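Local coordinates for major capsid protein P2 (Pseudoalteromonas phage pm2, PDB 2VVF) that forms the outer protein shell of a lipid-containing marine bacteriophage as its major capsid protein, a trimer of double jelly-roll subunits, at residues V49-G53 with L111-E115; L67-K73 with G211-L215; G157-A162 with D241-D247; I172-K178 with T218-M224; G181-V185 with L197-A201. All blocks are in the same frame, centred on the assembly; numbering follows the deposited sequence.

Interaction 1 of 5, residues V49-G53 with L111-E115; sequences VELDG and LTTCE
Glu50 and Glu115 form a hydrogen-bonded antiparallel pair in the four-stranded sheet of the first of the two jelly rolls. Glu50 N gives to Glu115 O at 2.8 Å, and Glu115 N returns a nearly straight bond to Glu50 O at 2.9 Å. Their side chains share one face of the sheet. On the other face the next pair packs apolar groups together: Leu51 sets CD2 3.4 Å from Cys114 SG, while its CB lies 4.0 Å from Leu111 CD2. Strand 44-51 ends in the tight turn of Asp52 and Gly53, close to type I' in phi and psi, which leads into strand 54-59. Asp52 N reaches Thr113 O at 2.7 Å. One carboxylate oxygen then takes two more backbone donors: Asp52 OD1 receives Thr112 N on its syn lone pair at 2.6 Å, and Thr113 N nearly along the C-O bond at 3.0 Å. Three bonds thus tie the turn to the residues leading into strand 114-120. Strand 44-51 pairs on its far side with 54-59, and 114-120 with 18-23. Leu106 of strand 106-107 touches both Leu51 and Cys114, and Trp264 packs on Leu51 and Asp52.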
# COMPACT_ATOMS: atom_id res chain seq x y z
N VAL A 49 6.33 8.68 -27.84
CA VAL A 49 4.98 9.14 -27.56
C VAL A 49 4.92 10.58 -28.07
O VAL A 49 5.63 11.45 -27.58
CB VAL A 49 4.67 9.07 -26.05
CG1 VAL A 49 3.31 9.67 -25.76
CG2 VAL A 49 4.73 7.62 -25.57
N GLU A 50 4.11 10.81 -29.10
CA GLU A 50 4.02 12.13 -29.70
C GLU A 50 2.65 12.79 -29.57
O GLU A 50 1.62 12.18 -29.85
CB GLU A 50 4.44 12.09 -31.17
CG GLU A 50 5.76 11.39 -31.41
CD GLU A 50 6.17 11.41 -32.86
OE1 GLU A 50 5.30 11.68 -33.72
OE2 GLU A 50 7.36 11.16 -33.15
N LEU A 51 2.66 14.05 -29.15
CA LEU A 51 1.45 14.84 -29.02
C LEU A 51 1.53 15.99 -30.02
O LEU A 51 2.37 16.88 -29.88
CB LEU A 51 1.34 15.41 -27.60
CG LEU A 51 1.33 14.42 -26.43
CD1 LEU A 51 0.72 15.07 -25.19
CD2 LEU A 51 0.59 13.15 -26.79
N ASP A 52 0.68 15.95 -31.04
CA ASP A 52 0.68 16.98 -32.07
C ASP A 52 1.98 16.98 -32.87
O ASP A 52 2.44 18.02 -33.33
CB ASP A 52 0.43 18.36 -31.45
CG ASP A 52 -1.04 18.68 -31.30
OD1 ASP A 52 -1.88 17.80 -31.60
OD2 ASP A 52 -1.37 19.81 -30.88
N GLY A 53 2.57 15.79 -33.03
CA GLY A 53 3.80 15.65 -33.79
C GLY A 53 5.07 15.88 -32.97
O GLY A 53 6.17 15.58 -33.43
N LEU A 111 -6.00 18.51 -28.56
CA LEU A 111 -4.95 17.88 -29.36
C LEU A 111 -5.41 17.63 -30.80
O LEU A 111 -6.60 17.47 -31.06
CB LEU A 111 -4.52 16.55 -28.73
CG LEU A 111 -3.51 16.63 -27.59
CD1 LEU A 111 -3.07 15.46 -27.18
CD2 LEU A 111 -2.30 17.06 -28.01
N THR A 112 -4.45 17.57 -31.72
CA THR A 112 -4.75 17.30 -33.12
C THR A 112 -4.35 15.86 -33.43
O THR A 112 -4.99 15.18 -34.23
CB THR A 112 -4.05 18.29 -34.06
OG1 THR A 112 -4.49 19.62 -33.77
CG2 THR A 112 -4.36 17.96 -35.51
N THR A 113 -3.30 15.39 -32.76
CA THR A 113 -2.82 14.03 -32.93
C THR A 113 -2.15 13.48 -31.68
O THR A 113 -1.40 14.18 -30.99
CB THR A 113 -1.90 13.88 -34.16
OG1 THR A 113 -0.65 14.56 -33.92
CG2 THR A 113 -2.56 14.46 -35.40
N CYS A 114 -2.42 12.22 -31.38
CA CYS A 114 -1.82 11.52 -30.25
C CYS A 114 -1.33 10.18 -30.79
O CYS A 114 -2.12 9.34 -31.22
CB CYS A 114 -2.84 11.31 -29.13
SG CYS A 114 -2.10 11.17 -27.49
N GLU A 115 -0.02 10.00 -30.81
CA GLU A 115 0.57 8.80 -31.38
C GLU A 115 1.62 8.12 -30.51
O GLU A 115 2.31 8.77 -29.71
CB GLU A 115 1.20 9.14 -32.73
CG GLU A 115 0.70 8.31 -33.89
CD GLU A 115 1.11 8.90 -35.23
OE1 GLU A 115 0.42 9.82 -35.71
OE2 GLU A 115 2.13 8.45 -35.79

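Interaction 2 of 5, residues L67-K73 with G211-L215; sequences LENTRHK and GKAVL
Arg71 and Ala213 bring together the C-terminal end of helix 63-71, in the N-terminal jelly roll, and the loop that follows helix 200-209 in the C-terminal one, so this contact spans the interface between the two domains. Two hydrogen bonds cross it. Ala213 N gives to Arg71 O at 2.8 Å, using a carbonyl at the end of the helix, where a Schellman motif with Lys73 at positive phi ends the helix. Lys212 NZ gives to His72 ND1 at 3.0 Å and lies in the plane of the imidazole; the two side chains run alongside each other, and a bend at chi2 (-70°) turns the lysine toward the ring. The van der Waals contacts flank these bonds. Leu215 packs on the last turn, with CD2 3.6 Å from Leu67 O and CD1 4.0 Å from Arg71 CD, its side chain at about a right angle to the arginine. Ala213 CB fits against Thr70 O at 3.4 Å, and the aliphatic part of Lys73 lies over Gly211 O. Charge comes last: the Arg71 guanidinium forms a salt bridge through NH2 with Asp222, and Glu89 touches both His72 and Lys212. A lysine ammonium giving to ND1 needs that nitrogen unprotonated, and the nearby carboxylates probably offset the positive charge gathered here by Arg71 and Lys212.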
# COMPACT_ATOMS: atom_id res chain seq x y z
N LEU A 67 11.09 -2.15 -17.64
CA LEU A 67 11.96 -1.86 -16.51
C LEU A 67 11.43 -0.67 -15.71
O LEU A 67 11.55 -0.62 -14.49
CB LEU A 67 13.38 -1.57 -17.00
CG LEU A 67 14.07 -2.75 -17.69
CD1 LEU A 67 15.46 -2.37 -18.18
CD2 LEU A 67 14.14 -3.95 -16.75
N GLU A 68 10.81 0.27 -16.41
CA GLU A 68 10.23 1.44 -15.76
C GLU A 68 9.12 1.00 -14.81
O GLU A 68 9.01 1.51 -13.70
CB GLU A 68 9.65 2.39 -16.82
CG GLU A 68 8.67 3.41 -16.27
CD GLU A 68 8.27 4.43 -17.31
OE1 GLU A 68 9.17 4.94 -18.02
OE2 GLU A 68 7.06 4.72 -17.44
N ASN A 69 8.32 0.04 -15.25
CA ASN A 69 7.22 -0.48 -14.44
C ASN A 69 7.75 -1.38 -13.32
O ASN A 69 7.22 -1.36 -12.21
CB ASN A 69 6.23 -1.25 -15.32
CG ASN A 69 5.50 -0.36 -16.31
OD1 ASN A 69 5.31 0.83 -16.06
ND2 ASN A 69 5.10 -0.93 -17.44
N THR A 70 8.78 -2.16 -13.63
CA THR A 70 9.39 -3.06 -12.66
C THR A 70 9.96 -2.28 -11.47
O THR A 70 9.84 -2.71 -10.32
CB THR A 70 10.47 -3.94 -13.31
OG1 THR A 70 9.92 -4.65 -14.43
CG2 THR A 70 11.02 -4.94 -12.31
N ARG A 71 10.57 -1.14 -11.77
CA ARG A 71 11.17 -0.30 -10.74
C ARG A 71 10.18 0.13 -9.66
O ARG A 71 10.52 0.20 -8.48
CB ARG A 71 11.82 0.93 -11.37
CG ARG A 71 13.01 1.47 -10.59
CD ARG A 71 13.50 2.78 -11.17
NE ARG A 71 12.55 3.86 -10.94
CZ ARG A 71 12.33 4.43 -9.76
NH1 ARG A 71 13.00 4.03 -8.69
NH2 ARG A 71 11.45 5.42 -9.65
N HIS A 72 8.95 0.45 -10.08
CA HIS A 72 7.91 0.88 -9.16
C HIS A 72 7.17 -0.32 -8.59
O HIS A 72 6.21 -0.17 -7.83
CB HIS A 72 6.93 1.81 -9.86
CG HIS A 72 7.52 3.13 -10.25
ND1 HIS A 72 7.86 4.09 -9.33
CD2 HIS A 72 7.83 3.64 -11.47
CE1 HIS A 72 8.35 5.15 -9.96
NE2 HIS A 72 8.34 4.89 -11.26
N LYS A 73 7.61 -1.51 -8.97
CA LYS A 73 6.99 -2.75 -8.52
C LYS A 73 5.56 -2.87 -9.01
O LYS A 73 4.68 -3.36 -8.29
CB LYS A 73 7.05 -2.87 -7.00
CG LYS A 73 8.45 -3.07 -6.45
CD LYS A 73 8.46 -4.12 -5.36
CE LYS A 73 9.87 -4.37 -4.85
NZ LYS A 73 9.90 -4.55 -3.38
N GLY A 211 9.97 0.68 -1.39
CA GLY A 211 9.19 -0.23 -2.23
C GLY A 211 9.60 -0.27 -3.70
O GLY A 211 8.86 -0.79 -4.54
N LYS A 212 10.77 0.27 -4.01
CA LYS A 212 11.26 0.27 -5.39
C LYS A 212 12.18 -0.92 -5.64
O LYS A 212 12.81 -1.44 -4.72
CB LYS A 212 12.00 1.57 -5.70
CG LYS A 212 11.25 2.84 -5.32
CD LYS A 212 10.04 3.05 -6.22
CE LYS A 212 9.23 4.25 -5.76
NZ LYS A 212 7.86 4.26 -6.33
N ALA A 213 12.26 -1.33 -6.90
CA ALA A 213 13.12 -2.44 -7.28
C ALA A 213 14.36 -1.89 -7.98
O ALA A 213 14.25 -1.04 -8.87
CB ALA A 213 12.38 -3.40 -8.20
N VAL A 214 15.53 -2.37 -7.58
CA VAL A 214 16.78 -1.92 -8.18
C VAL A 214 16.98 -2.56 -9.55
O VAL A 214 16.91 -3.79 -9.69
CB VAL A 214 17.98 -2.18 -7.24
CG1 VAL A 214 19.27 -1.70 -7.89
CG2 VAL A 214 17.76 -1.49 -5.90
N LEU A 215 17.23 -1.73 -10.56
CA LEU A 215 17.44 -2.22 -11.92
C LEU A 215 18.91 -2.56 -12.15
O LEU A 215 19.80 -1.87 -11.65
CB LEU A 215 16.97 -1.18 -12.94
CG LEU A 215 15.51 -0.73 -12.83
CD1 LEU A 215 15.20 0.36 -13.86
CD2 LEU A 215 14.56 -1.91 -12.99

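Interaction 3 of 5, residues G157-A162 with D241-D247; sequences GTTEIA and DLRLKID
Thr158 and Asp247 form the first pair, within these segments, of an antiparallel ladder between an edge strand, 157-161, and strand 242-248 in the four-stranded sheet of the second jelly roll, the pair that corresponds to strands C and H of the classic CHEF sheet. The strands run 159° apart. Gly157 O receives a CA-H contact from Asp247. Thr158 then sends OG1 to Asp247 OD1 at 2.8 Å; the two side chains point the same way, and the hydroxyl meets the oxygen from above the carboxylate plane. Thr159 contributes a full pair of backbone bonds: its N gives to Ile246 O in the carbonyl plane, and its O accepts from Ile246 N at 2.6 Å, almost in line with the C=O bond. Glu160 extends alongside Lys245, placing CG 3.8 Å from the lysine CG; the lysine amine goes on to Gln188. The glutamate OE1 forms a salt bridge with Arg243 NH1, though the position of that oxygen is less certain. Ile161 turns to the inner face, where its CB lies 4.3 Å from Leu244 CB, and its N gives to Leu244 O at 2.8 Å. The return bond from Leu244 N to Ile161 O is weak. Ala162 ends the segment with CB over one face of the Arg243 guanidinium, 3.7 Å from CZ. The flat group is held from its own segment too, by Asp241 just ahead of the strand: Arg243 NE gives to the syn lone pair of Asp241 OD2 at 3.1 Å.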
# COMPACT_ATOMS: atom_id res chain seq x y z
N GLY A 157 37.08 6.51 -13.03
CA GLY A 157 37.51 7.54 -12.11
C GLY A 157 36.26 8.38 -11.85
O GLY A 157 35.21 7.84 -11.49
N THR A 158 36.35 9.68 -12.09
CA THR A 158 35.22 10.57 -11.85
C THR A 158 34.76 11.33 -13.09
O THR A 158 35.55 12.04 -13.72
CB THR A 158 35.53 11.55 -10.71
OG1 THR A 158 35.77 10.82 -9.50
CG2 THR A 158 34.36 12.50 -10.50
N THR A 159 33.47 11.23 -13.39
CA THR A 159 32.89 11.95 -14.52
C THR A 159 31.82 12.91 -14.00
O THR A 159 31.11 12.60 -13.05
CB THR A 159 32.30 11.01 -15.57
OG1 THR A 159 33.18 9.89 -15.77
CG2 THR A 159 32.12 11.74 -16.89
N GLU A 160 31.72 14.08 -14.63
CA GLU A 160 30.73 15.07 -14.23
C GLU A 160 29.80 15.43 -15.39
O GLU A 160 30.26 15.73 -16.49
CB GLU A 160 31.42 16.32 -13.69
CG GLU A 160 32.19 16.10 -12.40
CD GLU A 160 32.58 17.40 -11.73
OE1 GLU A 160 31.91 18.42 -11.96
OE2 GLU A 160 33.57 17.40 -10.97
N ILE A 161 28.50 15.39 -15.13
CA ILE A 161 27.50 15.71 -16.14
C ILE A 161 26.65 16.90 -15.68
O ILE A 161 25.77 16.75 -14.83
CB ILE A 161 26.62 14.49 -16.46
CG1 ILE A 161 27.49 13.34 -16.97
CG2 ILE A 161 25.54 14.86 -17.47
CD1 ILE A 161 26.95 11.97 -16.64
N ALA A 162 26.91 18.07 -16.25
CA ALA A 162 26.19 19.28 -15.88
C ALA A 162 25.44 19.93 -17.04
O ALA A 162 24.90 21.02 -16.89
CB ALA A 162 27.15 20.28 -15.24
N ASP A 241 23.74 25.96 -11.58
CA ASP A 241 24.45 24.71 -11.83
C ASP A 241 23.69 23.48 -11.35
O ASP A 241 23.33 23.37 -10.18
CB ASP A 241 25.85 24.75 -11.20
CG ASP A 241 26.76 23.66 -11.72
OD1 ASP A 241 27.09 23.67 -12.93
OD2 ASP A 241 27.16 22.79 -10.92
N LEU A 242 23.46 22.55 -12.27
CA LEU A 242 22.80 21.29 -11.98
C LEU A 242 23.83 20.23 -12.37
O LEU A 242 24.02 19.95 -13.55
CB LEU A 242 21.54 21.14 -12.84
CG LEU A 242 20.49 20.11 -12.44
CD1 LEU A 242 21.10 18.72 -12.31
CD2 LEU A 242 19.78 20.52 -11.16
N ARG A 243 24.55 19.72 -11.38
CA ARG A 243 25.65 18.80 -11.64
C ARG A 243 25.51 17.39 -11.09
O ARG A 243 24.89 17.16 -10.06
CB ARG A 243 26.96 19.42 -11.17
CG ARG A 243 28.19 18.57 -11.39
CD ARG A 243 29.44 19.39 -11.14
NE ARG A 243 29.32 20.74 -11.68
CZ ARG A 243 29.81 21.12 -12.85
NH1 ARG A 243 30.46 20.25 -13.61
NH2 ARG A 243 29.65 22.37 -13.27
N LEU A 244 26.15 16.45 -11.78
CA LEU A 244 26.15 15.05 -11.40
C LEU A 244 27.60 14.56 -11.40
O LEU A 244 28.28 14.66 -12.42
CB LEU A 244 25.33 14.23 -12.40
CG LEU A 244 24.49 13.05 -11.91
CD1 LEU A 244 23.46 13.51 -10.89
CD2 LEU A 244 23.81 12.38 -13.09
N LYS A 245 28.07 14.06 -10.26
CA LYS A 245 29.43 13.56 -10.15
C LYS A 245 29.41 12.04 -10.06
O LYS A 245 29.03 11.48 -9.03
CB LYS A 245 30.14 14.16 -8.93
CG LYS A 245 30.44 15.64 -9.06
CD LYS A 245 31.38 16.11 -7.96
CE LYS A 245 31.92 17.51 -8.24
NZ LYS A 245 31.45 18.49 -7.22
N ILE A 246 29.80 11.38 -11.14
CA ILE A 246 29.77 9.92 -11.20
C ILE A 246 31.13 9.27 -11.02
O ILE A 246 32.08 9.55 -11.76
CB ILE A 246 29.10 9.43 -12.49
CG1 ILE A 246 27.69 10.01 -12.61
CG2 ILE A 246 29.06 7.91 -12.52
CD1 ILE A 246 27.54 11.03 -13.72
N ASP A 247 31.22 8.38 -10.04
CA ASP A 247 32.45 7.64 -9.77
C ASP A 247 32.31 6.25 -10.39
O ASP A 247 31.63 5.38 -9.85
CB ASP A 247 32.68 7.51 -8.26
CG ASP A 247 33.43 8.71 -7.69
OD1 ASP A 247 33.50 9.75 -8.37
OD2 ASP A 247 33.95 8.60 -6.56
O HOH W 1 25.30 22.64 -15.09

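Interaction 4 of 5, residues I172-K178 with T218-M224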
# COMPACT_ATOMS: atom_id res chain seq x y z
N ILE A 172 12.04 17.43 -12.18
CA ILE A 172 12.74 16.18 -12.45
C ILE A 172 12.35 15.16 -11.39
O ILE A 172 12.66 15.34 -10.21
CB ILE A 172 14.26 16.36 -12.52
CG1 ILE A 172 14.64 17.27 -13.69
CG2 ILE A 172 14.95 15.01 -12.64
CD1 ILE A 172 16.12 17.58 -13.76
N ALA A 173 11.63 14.13 -11.81
CA ALA A 173 11.18 13.09 -10.89
C ALA A 173 12.32 12.15 -10.52
O ALA A 173 12.47 11.77 -9.36
CB ALA A 173 10.02 12.31 -11.49
N ALA A 174 13.13 11.79 -11.52
CA ALA A 174 14.24 10.88 -11.29
C ALA A 174 15.27 10.90 -12.41
O ALA A 174 15.00 11.39 -13.51
CB ALA A 174 13.73 9.47 -11.06
N ILE A 175 16.45 10.36 -12.13
CA ILE A 175 17.52 10.26 -13.11
C ILE A 175 18.08 8.85 -13.03
O ILE A 175 18.44 8.38 -11.95
CB ILE A 175 18.61 11.31 -12.86
CG1 ILE A 175 18.05 12.72 -13.00
CG2 ILE A 175 19.78 11.10 -13.81
CD1 ILE A 175 18.92 13.79 -12.37
N HIS A 176 18.13 8.16 -14.16
CA HIS A 176 18.64 6.80 -14.19
C HIS A 176 19.91 6.69 -15.02
O HIS A 176 19.90 6.91 -16.23
CB HIS A 176 17.58 5.84 -14.74
CG HIS A 176 16.23 6.02 -14.13
ND1 HIS A 176 15.85 5.37 -12.97
CD2 HIS A 176 15.17 6.77 -14.50
CE1 HIS A 176 14.61 5.72 -12.66
NE2 HIS A 176 14.18 6.57 -13.57
N ILE A 177 21.01 6.36 -14.35
CA ILE A 177 22.30 6.20 -15.02
C ILE A 177 22.49 4.74 -15.40
O ILE A 177 22.69 3.88 -14.54
CB ILE A 177 23.46 6.71 -14.14
CG1 ILE A 177 23.28 8.20 -13.84
CG2 ILE A 177 24.79 6.45 -14.82
CD1 ILE A 177 23.71 8.60 -12.45
N LYS A 178 22.42 4.46 -16.70
CA LYS A 178 22.57 3.10 -17.19
C LYS A 178 24.02 2.80 -17.56
O LYS A 178 24.46 3.09 -18.67
CB LYS A 178 21.65 2.86 -18.39
CG LYS A 178 20.17 3.01 -18.08
CD LYS A 178 19.35 1.96 -18.80
CE LYS A 178 18.93 2.43 -20.18
NZ LYS A 178 18.26 1.35 -20.95
N THR A 218 22.16 -0.07 -13.30
CA THR A 218 21.50 1.23 -13.23
C THR A 218 21.66 1.87 -11.86
O THR A 218 21.46 1.22 -10.84
CB THR A 218 20.01 1.14 -13.58
OG1 THR A 218 19.82 0.31 -14.74
CG2 THR A 218 19.45 2.53 -13.85
N TYR A 219 21.96 3.17 -11.85
CA TYR A 219 22.06 3.94 -10.62
C TYR A 219 20.92 4.94 -10.67
O TYR A 219 20.98 5.93 -11.41
CB TYR A 219 23.40 4.66 -10.52
CG TYR A 219 23.67 5.23 -9.14
CD1 TYR A 219 24.52 4.57 -8.26
CD2 TYR A 219 23.10 6.42 -8.74
CE1 TYR A 219 24.78 5.08 -7.00
CE2 TYR A 219 23.35 6.95 -7.48
CZ TYR A 219 24.19 6.28 -6.62
OH TYR A 219 24.45 6.79 -5.37
N THR A 220 19.86 4.66 -9.92
CA THR A 220 18.68 5.52 -9.91
C THR A 220 18.69 6.57 -8.81
O THR A 220 18.89 6.26 -7.63
CB THR A 220 17.39 4.68 -9.86
OG1 THR A 220 17.24 3.95 -11.09
CG2 THR A 220 16.17 5.57 -9.66
N ILE A 221 18.43 7.81 -9.20
CA ILE A 221 18.34 8.92 -8.26
C ILE A 221 16.88 9.35 -8.22
O ILE A 221 16.45 10.21 -8.98
CB ILE A 221 19.26 10.09 -8.66
CG1 ILE A 221 20.72 9.71 -8.44
CG2 ILE A 221 18.90 11.33 -7.86
CD1 ILE A 221 21.70 10.74 -8.96
N ASP A 222 16.11 8.69 -7.35
CA ASP A 222 14.68 8.95 -7.21
C ASP A 222 14.42 10.17 -6.34
O ASP A 222 14.76 10.19 -5.16
CB ASP A 222 14.00 7.72 -6.61
CG ASP A 222 12.56 7.59 -7.04
OD1 ASP A 222 11.89 8.63 -7.23
OD2 ASP A 222 12.09 6.44 -7.18
N PHE A 223 13.81 11.20 -6.93
CA PHE A 223 13.50 12.43 -6.20
C PHE A 223 12.06 12.41 -5.68
O PHE A 223 11.60 13.39 -5.10
CB PHE A 223 13.71 13.65 -7.10
CG PHE A 223 15.14 13.86 -7.52
CD1 PHE A 223 16.11 14.18 -6.59
CD2 PHE A 223 15.50 13.76 -8.85
CE1 PHE A 223 17.43 14.38 -6.98
CE2 PHE A 223 16.81 13.96 -9.25
CZ PHE A 223 17.77 14.27 -8.31
N MET A 224 11.36 11.31 -5.90
CA MET A 224 9.98 11.17 -5.46
C MET A 224 9.76 9.86 -4.72
O MET A 224 8.74 9.20 -4.90
CB MET A 224 9.03 11.25 -6.66
CG MET A 224 8.94 12.62 -7.30
SD MET A 224 7.46 12.82 -8.32
CE MET A 224 7.48 11.27 -9.23
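His176 and Thr220 form a non-hydrogen-bonded pair in the middle of the ladder between strands 171-178 and 218-222, the pair that corresponds to D and G of the BIDG sheet in the second jelly roll. Starting at the backbone, His176 CB rests 3.9 Å from Thr218 CG2. CG, anti to the carbonyl carbon (chi1 -48°), carries the ring alongside Thr220. There ND1 meets Thr220 OG1 at 2.7 Å, with the hydroxyl at the ring edge and in its plane, while CE1 lies 3.4 Å from Thr220 CG2. At the tip, NE2 is hydrogen-bonded to Glu259 of the neighbouring strand 252-263. Straight backbone bonds run on either side: Ile221 N gives to Ile175 O at 2.8 Å in the carbonyl plane, and Ile177 N to Tyr219 O at 3.0 Å from above it. The opposite face of the sheet is mainly apolar, with Ile175, Ile177 and Ile221 beside Tyr219, whose hydroxyl bonds to Leu198 O. At the far end Phe223 N bonds to Ala173 O. The Phe223 ring takes Ile175 CD1 at its edge, 3.8 Å from CE2, and Ile172 CG2 beside the same carbon; Met1 of a second subunit also packs on it. Beyond the ring, Met224 lays CE 3.6 Å from Ala173 CB. The imidazole, buried and bonded at both nitrogens, has its rotation fixed and links three adjacent strands through side chains as well as backbone, so the polar face of this sheet is cross-tied while the other offers hydrocarbon to the core.

Interaction 5 of 5, residues G181-V185 with L197-A201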
# COMPACT_ATOMS: atom_id res chain seq x y z
N GLY A 181 29.59 -0.03 -14.51
CA GLY A 181 30.68 0.21 -13.57
C GLY A 181 30.56 1.45 -12.69
O GLY A 181 31.57 2.05 -12.32
N VAL A 182 29.33 1.82 -12.32
CA VAL A 182 29.12 2.98 -11.46
C VAL A 182 29.17 2.57 -9.98
O VAL A 182 28.39 1.74 -9.53
CB VAL A 182 27.82 3.73 -11.81
CG1 VAL A 182 27.58 4.87 -10.84
CG2 VAL A 182 27.89 4.25 -13.24
N ASP A 183 30.12 3.16 -9.25
CA ASP A 183 30.30 2.84 -7.84
C ASP A 183 29.49 3.76 -6.93
O ASP A 183 28.81 3.31 -6.01
CB ASP A 183 31.78 2.95 -7.46
CG ASP A 183 32.62 1.85 -8.08
OD1 ASP A 183 32.15 0.69 -8.11
OD2 ASP A 183 33.75 2.14 -8.53
N ALA A 184 29.60 5.06 -7.17
CA ALA A 184 28.90 6.05 -6.37
C ALA A 184 28.57 7.27 -7.21
O ALA A 184 29.20 7.52 -8.24
CB ALA A 184 29.74 6.45 -5.16
N VAL A 185 27.57 8.03 -6.76
CA VAL A 185 27.15 9.23 -7.47
C VAL A 185 26.82 10.34 -6.49
O VAL A 185 26.43 10.08 -5.35
CB VAL A 185 25.95 8.94 -8.41
CG1 VAL A 185 25.48 10.22 -9.10
CG2 VAL A 185 26.31 7.87 -9.43
N LEU A 197 27.97 11.88 -2.00
CA LEU A 197 28.57 10.82 -2.81
C LEU A 197 28.14 9.50 -2.18
O LEU A 197 28.84 8.95 -1.33
CB LEU A 197 30.09 10.94 -2.81
CG LEU A 197 30.85 10.04 -3.80
CD1 LEU A 197 30.35 10.26 -5.21
CD2 LEU A 197 32.34 10.29 -3.71
N LEU A 198 26.95 9.03 -2.56
CA LEU A 198 26.39 7.80 -2.01
C LEU A 198 26.85 6.56 -2.76
O LEU A 198 26.72 6.49 -3.98
CB LEU A 198 24.86 7.85 -2.02
CG LEU A 198 24.15 8.78 -1.05
CD1 LEU A 198 22.69 8.38 -0.86
CD2 LEU A 198 24.87 8.83 0.29
N LYS A 199 27.34 5.57 -2.03
CA LYS A 199 27.77 4.32 -2.63
C LYS A 199 26.55 3.60 -3.19
O LYS A 199 25.46 3.71 -2.65
CB LYS A 199 28.46 3.44 -1.59
CG LYS A 199 29.89 3.08 -1.92
CD LYS A 199 30.68 2.75 -0.67
CE LYS A 199 30.75 3.95 0.26
NZ LYS A 199 31.82 3.82 1.28
N LYS A 200 26.75 2.87 -4.28
CA LYS A 200 25.65 2.14 -4.92
C LYS A 200 24.84 1.31 -3.92
O LYS A 200 23.61 1.35 -3.92
CB LYS A 200 26.18 1.24 -6.04
CG LYS A 200 25.16 0.26 -6.58
CD LYS A 200 25.58 -0.29 -7.93
CE LYS A 200 24.48 -1.13 -8.56
NZ LYS A 200 23.33 -0.30 -8.99
N ALA A 201 25.53 0.54 -3.08
CA ALA A 201 24.87 -0.29 -2.09
C ALA A 201 23.98 0.53 -1.16
O ALA A 201 22.90 0.09 -0.76
CB ALA A 201 25.89 -1.09 -1.29
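Val185 and Leu198 exchange two backbone hydrogen bonds in the hairpin of strands 182-189 and 192-199, which correspond to E and F of the second jelly roll. Leu198 N gives to Val185 O at 3.0 Å and Val185 N to Leu198 O at 3.3 Å, both with the donor tilted out of the carbonyl plane. The short strand axes are well off antiparallel, 141° apart, and Ala184 with Lys199 forms the adjoining non-hydrogen-bonded pair. Strand 182-189 also carries a classic beta bulge: Asp183 and Ala184 both face Asp247 on its other neighbour. Past it, Lys200 N gives to Asp183 O at 2.7 Å, almost in line with the C=O bond. Lys199 is the N-cap position of helix 200-209, so this bond fastens the first turn of the helix to the strand that precedes the hairpin loop.

The side chains that touch are few. Ala184 CB sits close over Leu198 O, at 3.2 Å, and beside Leu197 CD1, at 3.9 Å. CG of Leu197 stands anti to its own nitrogen (chi1 -170°), which folds the branch back over Ala184 and onto Val185 C, 3.8 Å from CD1. Lys200 passes CB by Asp183 O and runs CD to 3.8 Å from Val182 O before its amine forms a salt bridge with Asp204. Around the hairpin, Leu198 O also accepts the hydroxyl of Tyr219 from strand 218-222, Val185 touches Tyr219 and Ile221 of that strand and Leu244 and Ile246 of neighbouring strand 242-248, and Asn6 of a second subunit packs on Leu198.

In the fold
Interaction 4 is the buried one, a long ladder in the core sheet of the second jelly roll; the other four are only partly buried. Interactions 3 and 5 share the facing sheet, meeting where Asp247 pairs with Asp183 and Ala184, and their apolar side, with Leu244, Ile246 and Val185, packs against Ile177, Tyr219 and Ile221 of interaction 4. Salt bridges appear on the outward side of interaction 3. Interaction 1, centred about 35 Å from interaction 3, joins the two central strands of the equivalent sheet in the first jelly roll, the counterpart of 242-248 beside 182-189. Interaction 2 spans the two domains through a helix end and a loop, and Arg71 carries it into interaction 4.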